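Local atomic coordinates of 39 kDa initiator binding protein (Trichomonas vaginalis, PDB entry 1Q87), a protein that binds the initiator (Inr) element of core promoters in a primitive eukaryote, the chain here being its C-terminal domain. Residues Ile24-Pro29 against Tyr181-Asn186; Trp43-Gln48 against Ala64-Gln69; Val54-Leu59 against Val80-Met85; Asn156-Lys161 against Arg167-Lys172. All blocks are in the same frame, centred on the assembly; numbering follows the deposited sequence.

Interaction 1: residues Ile24-Pro29 against Tyr181-Asn186; sequences IGNSTP and YLMDEN
The flat amide of Asn26 has the CE methyl of Met183 over one side, 3.9 Å from Asn26 CG, and the indole of Trp170 comes up on the other. At its edge, close to the amide plane, lies the backbone of 181-186: the end modelled as Asn26 OD1 is 2.8 Å from Asp184 O. Two oxygens should not sit like that, and the amide is probably turned over in the model, so the bonding at this end stays open. Met183 reaches the face of the amide because its CG stands anti to the backbone N (chi1 -178°) and the chain then bends at the sulfur, which also leaves CE 3.5 Å from Asn26 O. Asn26 itself has positive phi, at a tight bend in the lead-in to helix 29-47. Just past it, Ser27 OG bonds back to Gly25 O over 2.6 Å, coming from above that carbonyl plane, while Gly25 O also accepts from Asn156. Thr28 then caps the helix through Glu31 N. On the far side of the contact, Asp184 sets its CB away from the 24-29 loop, and its OD2 takes the N-H of Asn186 at 2.8 Å and that of Glu188 as well. This is an Asx turn, placed in the short connection between the antiparallel strands 182-183 and 189-190 at the edge of the five-stranded sheet.

Interaction 2: residues Trp43-Gln48 against Ala64-Gln69; sequences WFRLTQ and AEYFKQ
Arg45 meets Tyr66 from a helix end where one carbonyl is gripped twice: Trp43 O accepts from Thr47 N and from Thr47 OG1, each at 2.8 Å, the hydroxyl coming from above the carbonyl plane. This is helix-on-helix packing in the helical part of the domain, with the C-terminal turns of helix 29-47 and helix 56-67 side by side, and three side chains carry it. Arg45 NE gives a weak hydrogen bond to Tyr66 OH at 3.1 Å, bent to 130° at the hydrogen. The guanidinium does not stack on the ring. Its plane stands 57° from that of the tyrosine, and Arg45 NH2 slips in at the ring edge, 3.3 Å from Tyr66 CE2. A kink at chi3 (57°) swings the guanidinium of Arg45 round to this position, while Tyr66, with CG anti to its backbone nitrogen, sends its ring out to meet it. The tyrosine has further neighbours: Phe67 CD1 lies at its edge, and its ring meets that of Tyr108 with the planes about 30° apart. With Arg45 exposed and Tyr66 partly so, the polar pair sits at the solvent side of the interface. Deeper in, Leu46 is buried, touching Lys62 and Ala63 of helix 56-67, and its CD2 methyl rests 4.0 Å from Tyr66 CB.

Interaction 3: residues Val54-Leu59 against Val80-Met85; sequences VMRDFL and VISAIM
Arg56 runs straight from its helix to the end of helix 74-84, where it meets Ser82 and Met85. From CB the chain sets off with CG anti to the backbone N (chi1 -168°) and stays extended as far as NE, its side chain touching Lys93 of strand 92-94. NE comes only to 4.0 Å of Met85 O and makes no bond there. The work is done beyond CZ. NH1 donates to Ser82 OG at 3.0 Å, nearly straight (162°) and in the guanidinium plane. NH2 makes two bonds across the contact: it reaches Ser82 O at 2.8 Å, lying in that carbonyl's plane on a lone pair, and Met85 O at 3.0 Å, which it approaches from above the carbonyl plane. The guanidinium thus holds Ser82 end-on, one nitrogen to the hydroxyl and one to the carbonyl, and the three bonds together fix its rotation. Ser82 can answer in this way because its OG is also anti to its own nitrogen, pointing back at Arg56. Alongside this polar grip, Leu59 CD2 packs on Met85 CE at 3.9 Å, the two side chains crossing at about a right angle, and Met85 goes on to touch Phe101. Gln88 adds a bond to Ser82 O and takes a weak one from Arg56 NH2 on its OE1, while Lys93 NZ bonds Met85 O. Arg56 of helix 56-67 thus binds one carbonyl of the last turn of helix 74-84, Ser82 O, and one just past it, Met85 O, at the C-terminal, partly negative end of the helix dipole, which would probably favour its positive charge.

Interaction 4: residues Asn156-Lys161 against Arg167-Lys172; sequences NCLILK and RKIWNK
Cys157 SG lies over the face of the Trp170 indole, 3.9 Å from the centre of the five-membered ring, a sulfur-aromatic contact displaced toward the ring's rim. Cys157 CB comes to 3.3 Å of Trp170 NE1. The same sulfur is also touched by the extended chain of Lys168, whose CD comes to 3.8 Å. At the edge of the indole is the amide of Asn156, with the two planes 63° apart. Asn156 CG sits between its backbone N and carbonyl carbon (chi1 61°), which brings ND2 to Asn171 O at 2.9 Å, while Asn156 O takes the N-H of Asn171 at 2.7 Å. These contacts belong to a beta hairpin, strands 157-162 and 165-171 of an antiparallel five-stranded meander. Cys157-Trp170 and Ile159-Lys168 are its non-hydrogen-bonded pairs; Leu158-Ile169 and Leu160-Arg167 are the hydrogen-bonded ones, the latter joined from Leu160 N to Arg167 O at 2.9 Å and back from Arg167 N to Leu160 O at 2.8 Å. The face bearing Leu158, Leu160, Arg167 and Ile169 packs on helix 193-199, and Leu160 CD1 lies over the Arg167 guanidinium. Further out, Glu154 accepts from Trp170 NE1, which probably steadies the indole against the sulfur. Asn156 ND2 has a further partner in the 24-29 loop, and Asn171 reaches the helical part of the domain, its ND2 to Ala103 O and its OD1 to Lys114 NZ.

In the fold
From the N terminus, the loop at 24-29 waits some 150 residues for its partner, so interaction 1 closes a long loop that encloses the other three contacts. Helix 29-47 leads into interaction 2, closed by the end of helix 56-67. Before that closes, segment 54-59 has opened interaction 3, completed at the end of helix 74-84; the two cross, share helix 56-67 and touch through Trp43 and Leu59. Interaction 4 follows in series as a short hairpin, about 26 Å from interaction 2 between centres. It abuts interaction 1, since strands 165-171 and 182-183 are sheet neighbours. Interactions 2 and 3 knit the helical part, 4 builds the sheet and 1 joins it to the lead-in.

Interaction 1: residues Ile24-Pro29 against Tyr181-Asn186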
# COMPACT_ATOMS: atom_id res chain seq x y z
N ILE A 24 0.89 0.14 -12.29
CA ILE A 24 1.76 -0.34 -11.24
C ILE A 24 3.13 -0.58 -11.83
O ILE A 24 3.25 -0.88 -13.02
CB ILE A 24 1.21 -1.61 -10.60
CG1 ILE A 24 0.90 -2.64 -11.67
CG2 ILE A 24 -0.04 -1.26 -9.80
CD1 ILE A 24 0.86 -4.09 -11.13
N GLY A 25 4.16 -0.42 -11.00
CA GLY A 25 5.53 -0.62 -11.44
C GLY A 25 6.14 -1.88 -10.87
O GLY A 25 5.50 -2.61 -10.11
N ASN A 26 7.40 -2.12 -11.22
CA ASN A 26 8.16 -3.28 -10.81
C ASN A 26 7.32 -4.51 -11.07
O ASN A 26 7.42 -5.50 -10.33
CB ASN A 26 8.54 -3.20 -9.33
CG ASN A 26 9.93 -3.83 -9.04
OD1 ASN A 26 10.47 -3.72 -7.93
ND2 ASN A 26 10.50 -4.46 -10.05
N SER A 27 6.56 -4.44 -12.16
CA SER A 27 5.63 -5.50 -12.54
C SER A 27 5.76 -5.90 -13.99
O SER A 27 5.90 -5.02 -14.84
CB SER A 27 4.17 -5.03 -12.34
OG SER A 27 3.97 -4.55 -11.03
N THR A 28 5.68 -7.19 -14.28
CA THR A 28 5.76 -7.64 -15.67
C THR A 28 4.46 -7.28 -16.37
O THR A 28 3.44 -7.02 -15.72
CB THR A 28 5.94 -9.16 -15.83
OG1 THR A 28 4.82 -9.84 -15.25
CG2 THR A 28 7.23 -9.63 -15.17
N PRO A 29 4.48 -7.25 -17.71
CA PRO A 29 3.31 -6.93 -18.54
C PRO A 29 2.13 -7.78 -18.15
O PRO A 29 1.03 -7.27 -17.92
CB PRO A 29 3.80 -7.25 -19.95
CG PRO A 29 5.24 -6.85 -19.88
CD PRO A 29 5.69 -7.41 -18.53
N TYR A 181 5.70 -10.20 -0.65
CA TYR A 181 4.94 -9.22 -1.43
C TYR A 181 5.59 -7.86 -1.61
O TYR A 181 4.92 -6.90 -1.98
CB TYR A 181 3.56 -9.05 -0.78
CG TYR A 181 3.63 -8.53 0.66
CD1 TYR A 181 3.68 -7.16 0.92
CD2 TYR A 181 3.61 -9.41 1.75
CE1 TYR A 181 3.69 -6.68 2.24
CE2 TYR A 181 3.61 -8.94 3.08
CZ TYR A 181 3.65 -7.60 3.31
OH TYR A 181 3.65 -7.16 4.59
N LEU A 182 6.88 -7.77 -1.28
CA LEU A 182 7.64 -6.56 -1.45
C LEU A 182 8.85 -6.93 -2.31
O LEU A 182 9.41 -8.02 -2.18
CB LEU A 182 8.06 -5.98 -0.10
CG LEU A 182 6.91 -5.41 0.73
CD1 LEU A 182 7.49 -4.67 1.93
CD2 LEU A 182 6.04 -4.48 -0.11
N MET A 183 9.21 -6.03 -3.23
CA MET A 183 10.34 -6.23 -4.14
C MET A 183 10.94 -4.87 -4.44
O MET A 183 10.20 -3.86 -4.57
CB MET A 183 9.91 -6.90 -5.44
CG MET A 183 11.08 -7.16 -6.38
SD MET A 183 10.79 -8.41 -7.69
CE MET A 183 9.48 -7.71 -8.50
N ASP A 184 12.28 -4.84 -4.56
CA ASP A 184 13.00 -3.60 -4.82
C ASP A 184 13.45 -3.50 -6.26
O ASP A 184 13.08 -4.35 -7.09
CB ASP A 184 14.19 -3.44 -3.83
CG ASP A 184 15.34 -4.48 -4.04
OD1 ASP A 184 16.17 -4.61 -3.11
OD2 ASP A 184 15.44 -5.15 -5.10
N GLU A 185 14.23 -2.45 -6.55
CA GLU A 185 14.70 -2.20 -7.91
C GLU A 185 15.62 -3.27 -8.43
O GLU A 185 15.80 -3.37 -9.65
CB GLU A 185 15.40 -0.84 -8.03
CG GLU A 185 16.73 -0.76 -7.35
CD GLU A 185 16.61 -0.41 -5.88
OE1 GLU A 185 17.43 0.41 -5.41
OE2 GLU A 185 15.71 -0.96 -5.20
N ASN A 186 16.20 -4.07 -7.54
CA ASN A 186 17.09 -5.14 -7.99
C ASN A 186 16.33 -6.44 -8.17
O ASN A 186 16.86 -7.40 -8.73
CB ASN A 186 18.22 -5.37 -6.98
CG ASN A 186 18.87 -4.06 -6.55
OD1 ASN A 186 19.04 -3.79 -5.35
ND2 ASN A 186 19.22 -3.23 -7.52

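Interaction 2: residues Trp43-Gln48 against Ala64-Gln69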
# COMPACT_ATOMS: atom_id res chain seq x y z
N TRP A 43 -14.27 -3.68 -8.97
CA TRP A 43 -14.97 -2.42 -9.13
C TRP A 43 -16.42 -2.72 -9.53
O TRP A 43 -17.37 -2.14 -9.00
CB TRP A 43 -14.29 -1.58 -10.22
CG TRP A 43 -15.08 -0.37 -10.58
CD1 TRP A 43 -15.85 -0.20 -11.69
CD2 TRP A 43 -15.25 0.82 -9.78
NE1 TRP A 43 -16.50 1.02 -11.64
CE2 TRP A 43 -16.15 1.66 -10.48
CE3 TRP A 43 -14.74 1.25 -8.55
CZ2 TRP A 43 -16.55 2.91 -10.00
CZ3 TRP A 43 -15.13 2.50 -8.06
CH2 TRP A 43 -16.03 3.31 -8.79
N PHE A 44 -16.56 -3.66 -10.47
CA PHE A 44 -17.83 -4.08 -10.99
C PHE A 44 -18.67 -4.73 -9.91
O PHE A 44 -19.83 -4.40 -9.79
CB PHE A 44 -17.64 -5.04 -12.17
CG PHE A 44 -18.95 -5.44 -12.83
CD1 PHE A 44 -19.82 -4.47 -13.33
CD2 PHE A 44 -19.30 -6.78 -12.95
CE1 PHE A 44 -21.01 -4.84 -13.94
CE2 PHE A 44 -20.48 -7.16 -13.55
CZ PHE A 44 -21.35 -6.18 -14.05
N ARG A 45 -18.09 -5.63 -9.12
CA ARG A 45 -18.82 -6.26 -8.03
C ARG A 45 -19.23 -5.23 -6.97
O ARG A 45 -20.21 -5.41 -6.27
CB ARG A 45 -17.96 -7.33 -7.36
CG ARG A 45 -17.44 -8.38 -8.33
CD ARG A 45 -16.19 -9.07 -7.78
NE ARG A 45 -16.47 -9.67 -6.49
CZ ARG A 45 -17.29 -10.69 -6.33
NH1 ARG A 45 -17.90 -11.23 -7.38
NH2 ARG A 45 -17.52 -11.17 -5.11
N LEU A 46 -18.48 -4.14 -6.86
CA LEU A 46 -18.81 -3.13 -5.86
C LEU A 46 -19.80 -2.05 -6.32
O LEU A 46 -20.54 -1.48 -5.52
CB LEU A 46 -17.52 -2.44 -5.37
CG LEU A 46 -16.47 -3.14 -4.49
CD1 LEU A 46 -15.40 -2.14 -3.99
CD2 LEU A 46 -17.16 -3.70 -3.28
N THR A 47 -19.82 -1.79 -7.61
CA THR A 47 -20.64 -0.74 -8.20
C THR A 47 -21.62 -1.22 -9.31
O THR A 47 -22.44 -0.44 -9.77
CB THR A 47 -19.71 0.35 -8.86
OG1 THR A 47 -19.07 -0.22 -10.02
CG2 THR A 47 -18.60 0.84 -7.88
N GLN A 48 -21.53 -2.48 -9.72
CA GLN A 48 -22.37 -3.04 -10.80
C GLN A 48 -22.29 -2.09 -11.96
O GLN A 48 -23.27 -1.89 -12.69
CB GLN A 48 -23.84 -3.17 -10.38
CG GLN A 48 -24.13 -4.20 -9.29
CD GLN A 48 -23.79 -3.66 -7.92
OE1 GLN A 48 -24.39 -2.68 -7.47
NE2 GLN A 48 -22.83 -4.28 -7.26
N ALA A 64 -15.60 -1.69 2.25
CA ALA A 64 -15.40 -2.16 3.61
C ALA A 64 -15.98 -3.56 3.76
O ALA A 64 -15.27 -4.51 4.17
CB ALA A 64 -16.05 -1.20 4.65
N GLU A 65 -17.24 -3.69 3.39
CA GLU A 65 -17.92 -4.95 3.51
C GLU A 65 -17.13 -6.04 2.84
O GLU A 65 -17.04 -7.14 3.35
CB GLU A 65 -19.30 -4.90 2.85
CG GLU A 65 -20.41 -4.19 3.62
CD GLU A 65 -21.56 -3.73 2.69
OE1 GLU A 65 -21.78 -4.38 1.62
OE2 GLU A 65 -22.24 -2.74 3.04
N TYR A 66 -16.56 -5.74 1.69
CA TYR A 66 -15.87 -6.76 0.93
C TYR A 66 -14.42 -7.00 1.30
O TYR A 66 -13.91 -8.09 1.07
CB TYR A 66 -16.00 -6.41 -0.55
CG TYR A 66 -15.46 -7.41 -1.54
CD1 TYR A 66 -14.15 -7.35 -1.99
CD2 TYR A 66 -16.30 -8.37 -2.09
CE1 TYR A 66 -13.68 -8.22 -2.99
CE2 TYR A 66 -15.83 -9.24 -3.09
CZ TYR A 66 -14.53 -9.16 -3.53
OH TYR A 66 -14.07 -10.04 -4.49
N PHE A 67 -13.76 -6.00 1.88
CA PHE A 67 -12.35 -6.12 2.24
C PHE A 67 -12.05 -6.39 3.73
O PHE A 67 -10.97 -6.83 4.06
CB PHE A 67 -11.57 -4.86 1.84
CG PHE A 67 -11.54 -4.58 0.36
CD1 PHE A 67 -11.71 -5.58 -0.57
CD2 PHE A 67 -11.28 -3.28 -0.09
CE1 PHE A 67 -11.64 -5.30 -1.90
CE2 PHE A 67 -11.21 -3.00 -1.41
CZ PHE A 67 -11.38 -4.00 -2.33
N LYS A 68 -12.98 -6.09 4.63
CA LYS A 68 -12.69 -6.33 6.06
C LYS A 68 -12.49 -7.81 6.41
O LYS A 68 -12.69 -8.72 5.59
CB LYS A 68 -13.81 -5.79 6.95
CG LYS A 68 -15.18 -6.50 6.78
CD LYS A 68 -16.22 -5.73 7.61
CE LYS A 68 -17.25 -6.64 8.26
NZ LYS A 68 -16.64 -7.73 9.10
N GLN A 69 -12.07 -8.03 7.64
CA GLN A 69 -11.89 -9.40 8.10
C GLN A 69 -13.23 -9.84 8.67
O GLN A 69 -14.04 -9.00 9.07
CB GLN A 69 -10.85 -9.46 9.21
CG GLN A 69 -9.55 -8.87 8.83
CD GLN A 69 -8.60 -9.92 8.35
OE1 GLN A 69 -8.80 -10.52 7.28
NE2 GLN A 69 -7.56 -10.16 9.15

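Interaction 3: residues Val54-Leu59 against Val80-Met85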
# COMPACT_ATOMS: atom_id res chain seq x y z
N VAL A 54 -18.88 6.92 -8.35
CA VAL A 54 -19.92 6.69 -7.34
C VAL A 54 -19.63 7.63 -6.17
O VAL A 54 -18.50 8.11 -6.01
CB VAL A 54 -19.93 5.22 -6.83
CG1 VAL A 54 -20.21 4.29 -7.98
CG2 VAL A 54 -18.57 4.84 -6.19
N MET A 55 -20.64 7.92 -5.36
CA MET A 55 -20.41 8.81 -4.22
C MET A 55 -19.33 8.19 -3.36
O MET A 55 -19.24 6.96 -3.26
CB MET A 55 -21.69 9.00 -3.38
CG MET A 55 -22.78 9.86 -4.03
SD MET A 55 -22.17 11.49 -4.51
CE MET A 55 -21.66 11.14 -6.19
N ARG A 56 -18.55 9.04 -2.71
CA ARG A 56 -17.45 8.60 -1.88
C ARG A 56 -17.85 7.57 -0.84
O ARG A 56 -17.23 6.52 -0.73
CB ARG A 56 -16.79 9.80 -1.20
CG ARG A 56 -15.47 9.43 -0.55
CD ARG A 56 -14.91 10.58 0.20
NE ARG A 56 -13.52 10.33 0.56
CZ ARG A 56 -13.13 9.91 1.75
NH1 ARG A 56 -14.05 9.68 2.69
NH2 ARG A 56 -11.83 9.70 1.99
N ASP A 57 -18.88 7.89 -0.07
CA ASP A 57 -19.35 7.01 0.98
C ASP A 57 -19.83 5.65 0.51
O ASP A 57 -19.60 4.65 1.19
CB ASP A 57 -20.46 7.70 1.77
CG ASP A 57 -19.91 8.73 2.74
OD1 ASP A 57 -20.72 9.50 3.29
OD2 ASP A 57 -18.67 8.76 2.96
N PHE A 58 -20.49 5.61 -0.64
CA PHE A 58 -20.97 4.36 -1.18
C PHE A 58 -19.83 3.38 -1.52
O PHE A 58 -19.95 2.17 -1.25
CB PHE A 58 -21.83 4.66 -2.40
CG PHE A 58 -22.31 3.45 -3.13
CD1 PHE A 58 -21.56 2.88 -4.15
CD2 PHE A 58 -23.53 2.88 -2.81
CE1 PHE A 58 -22.01 1.76 -4.85
CE2 PHE A 58 -23.98 1.77 -3.50
CZ PHE A 58 -23.22 1.21 -4.52
N LEU A 59 -18.74 3.90 -2.09
CA LEU A 59 -17.60 3.07 -2.47
C LEU A 59 -16.90 2.50 -1.26
O LEU A 59 -16.60 1.31 -1.19
CB LEU A 59 -16.58 3.87 -3.27
CG LEU A 59 -15.38 2.98 -3.60
CD1 LEU A 59 -15.83 2.00 -4.63
CD2 LEU A 59 -14.19 3.76 -4.10
N VAL A 80 -10.67 3.06 8.25
CA VAL A 80 -9.35 2.82 7.72
C VAL A 80 -9.30 3.20 6.24
O VAL A 80 -8.43 3.94 5.79
CB VAL A 80 -8.95 1.35 7.84
CG1 VAL A 80 -7.62 1.09 7.10
CG2 VAL A 80 -8.81 0.99 9.30
N ILE A 81 -10.23 2.65 5.47
CA ILE A 81 -10.28 2.91 4.05
C ILE A 81 -10.47 4.40 3.74
O ILE A 81 -9.79 4.97 2.88
CB ILE A 81 -11.39 2.06 3.40
CG1 ILE A 81 -11.03 0.58 3.55
CG2 ILE A 81 -11.54 2.40 1.91
CD1 ILE A 81 -12.12 -0.41 3.11
N SER A 82 -11.39 5.04 4.45
CA SER A 82 -11.66 6.45 4.23
C SER A 82 -10.39 7.29 4.43
O SER A 82 -10.21 8.28 3.71
CB SER A 82 -12.76 6.92 5.16
OG SER A 82 -12.89 8.32 5.05
N ALA A 83 -9.54 6.90 5.38
CA ALA A 83 -8.30 7.61 5.68
C ALA A 83 -7.24 7.36 4.64
O ALA A 83 -6.41 8.21 4.39
CB ALA A 83 -7.75 7.21 7.03
N ILE A 84 -7.25 6.18 4.05
CA ILE A 84 -6.28 5.90 3.02
C ILE A 84 -6.68 6.57 1.70
O ILE A 84 -5.83 7.14 0.99
CB ILE A 84 -6.06 4.38 2.87
CG1 ILE A 84 -5.44 3.84 4.15
CG2 ILE A 84 -5.09 4.06 1.74
CD1 ILE A 84 -5.40 2.34 4.22
N MET A 85 -7.97 6.53 1.38
CA MET A 85 -8.43 7.15 0.13
C MET A 85 -8.58 8.69 0.18
O MET A 85 -9.69 9.23 -0.02
CB MET A 85 -9.75 6.55 -0.32
CG MET A 85 -9.67 5.10 -0.61
SD MET A 85 -11.22 4.52 -1.26
CE MET A 85 -10.64 3.37 -2.50

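Interaction 4: residues Asn156-Lys161 against Arg167-Lys172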
# COMPACT_ATOMS: atom_id res chain seq x y z
N ASN A 156 1.74 1.26 -6.40
CA ASN A 156 2.27 0.20 -5.53
C ASN A 156 3.69 0.57 -5.11
O ASN A 156 4.38 -0.21 -4.45
CB ASN A 156 2.32 -1.17 -6.25
CG ASN A 156 3.22 -1.15 -7.48
OD1 ASN A 156 3.29 -0.14 -8.19
ND2 ASN A 156 3.89 -2.28 -7.75
N CYS A 157 4.14 1.76 -5.48
CA CYS A 157 5.50 2.18 -5.13
C CYS A 157 5.52 3.19 -4.00
O CYS A 157 5.02 4.30 -4.13
CB CYS A 157 6.21 2.79 -6.36
SG CYS A 157 7.90 3.42 -6.02
N LEU A 158 6.10 2.80 -2.87
CA LEU A 158 6.21 3.71 -1.74
C LEU A 158 7.53 4.49 -1.89
O LEU A 158 8.61 3.91 -1.99
CB LEU A 158 6.20 2.94 -0.41
CG LEU A 158 6.57 3.76 0.85
CD1 LEU A 158 5.45 4.76 1.12
CD2 LEU A 158 6.84 2.83 2.08
N ILE A 159 7.45 5.80 -1.91
CA ILE A 159 8.66 6.60 -2.02
C ILE A 159 9.01 7.04 -0.60
O ILE A 159 8.11 7.45 0.12
CB ILE A 159 8.42 7.85 -2.90
CG1 ILE A 159 8.03 7.43 -4.31
CG2 ILE A 159 9.68 8.71 -2.94
CD1 ILE A 159 7.64 8.64 -5.17
N LEU A 160 10.29 6.95 -0.22
CA LEU A 160 10.81 7.32 1.12
C LEU A 160 11.93 8.35 1.08
O LEU A 160 13.00 8.10 0.50
CB LEU A 160 11.36 6.10 1.84
CG LEU A 160 10.32 5.33 2.62
CD1 LEU A 160 10.92 4.04 3.18
CD2 LEU A 160 9.80 6.26 3.72
N LYS A 161 11.69 9.48 1.74
CA LYS A 161 12.65 10.58 1.79
C LYS A 161 13.43 10.61 3.09
O LYS A 161 12.98 11.19 4.07
CB LYS A 161 11.93 11.92 1.60
CG LYS A 161 12.86 13.10 1.38
CD LYS A 161 12.45 13.89 0.16
CE LYS A 161 13.44 14.99 -0.17
NZ LYS A 161 13.29 15.47 -1.58
N ARG A 167 14.42 6.63 -1.46
CA ARG A 167 14.42 5.18 -1.63
C ARG A 167 13.06 4.71 -2.14
O ARG A 167 12.04 5.32 -1.84
CB ARG A 167 14.72 4.51 -0.29
CG ARG A 167 15.06 3.05 -0.39
CD ARG A 167 15.03 2.41 0.98
NE ARG A 167 15.49 3.33 2.02
CZ ARG A 167 15.29 3.13 3.32
NH1 ARG A 167 14.63 2.04 3.74
NH2 ARG A 167 15.74 4.01 4.21
N LYS A 168 13.05 3.63 -2.92
CA LYS A 168 11.80 3.10 -3.44
C LYS A 168 11.57 1.62 -3.15
O LYS A 168 12.50 0.82 -3.25
CB LYS A 168 11.71 3.35 -4.93
CG LYS A 168 11.41 4.82 -5.27
CD LYS A 168 11.25 5.02 -6.77
CE LYS A 168 11.20 6.50 -7.13
NZ LYS A 168 11.22 6.69 -8.61
N ILE A 169 10.35 1.24 -2.79
CA ILE A 169 10.05 -0.17 -2.51
C ILE A 169 8.62 -0.49 -2.98
O ILE A 169 7.68 0.25 -2.69
CB ILE A 169 10.25 -0.47 -1.01
CG1 ILE A 169 9.96 -1.92 -0.74
CG2 ILE A 169 9.51 0.53 -0.17
CD1 ILE A 169 10.89 -2.87 -1.52
N TRP A 170 8.48 -1.58 -3.72
CA TRP A 170 7.18 -1.93 -4.32
C TRP A 170 6.32 -3.02 -3.72
O TRP A 170 6.79 -4.16 -3.49
CB TRP A 170 7.38 -2.29 -5.81
CG TRP A 170 7.84 -1.12 -6.68
CD1 TRP A 170 7.08 -0.40 -7.53
CD2 TRP A 170 9.18 -0.57 -6.76
NE1 TRP A 170 7.84 0.57 -8.14
CE2 TRP A 170 9.13 0.49 -7.68
CE3 TRP A 170 10.40 -0.87 -6.13
CZ2 TRP A 170 10.26 1.25 -8.02
CZ3 TRP A 170 11.51 -0.12 -6.46
CH2 TRP A 170 11.44 0.93 -7.40
N ASN A 171 5.05 -2.67 -3.48
CA ASN A 171 4.14 -3.66 -2.98
C ASN A 171 3.79 -4.45 -4.21
O ASN A 171 3.62 -3.86 -5.28
CB ASN A 171 2.86 -3.04 -2.44
CG ASN A 171 1.81 -4.10 -2.11
OD1 ASN A 171 2.07 -5.01 -1.32
ND2 ASN A 171 0.62 -4.00 -2.72
N LYS A 172 3.77 -5.78 -4.09
CA LYS A 172 3.38 -6.64 -5.21
C LYS A 172 1.87 -6.90 -4.97
O LYS A 172 1.49 -7.74 -4.15
CB LYS A 172 4.15 -7.95 -5.15
CG LYS A 172 5.66 -7.77 -5.09
CD LYS A 172 6.22 -7.39 -6.45
CE LYS A 172 6.25 -8.58 -7.41
NZ LYS A 172 6.61 -8.18 -8.81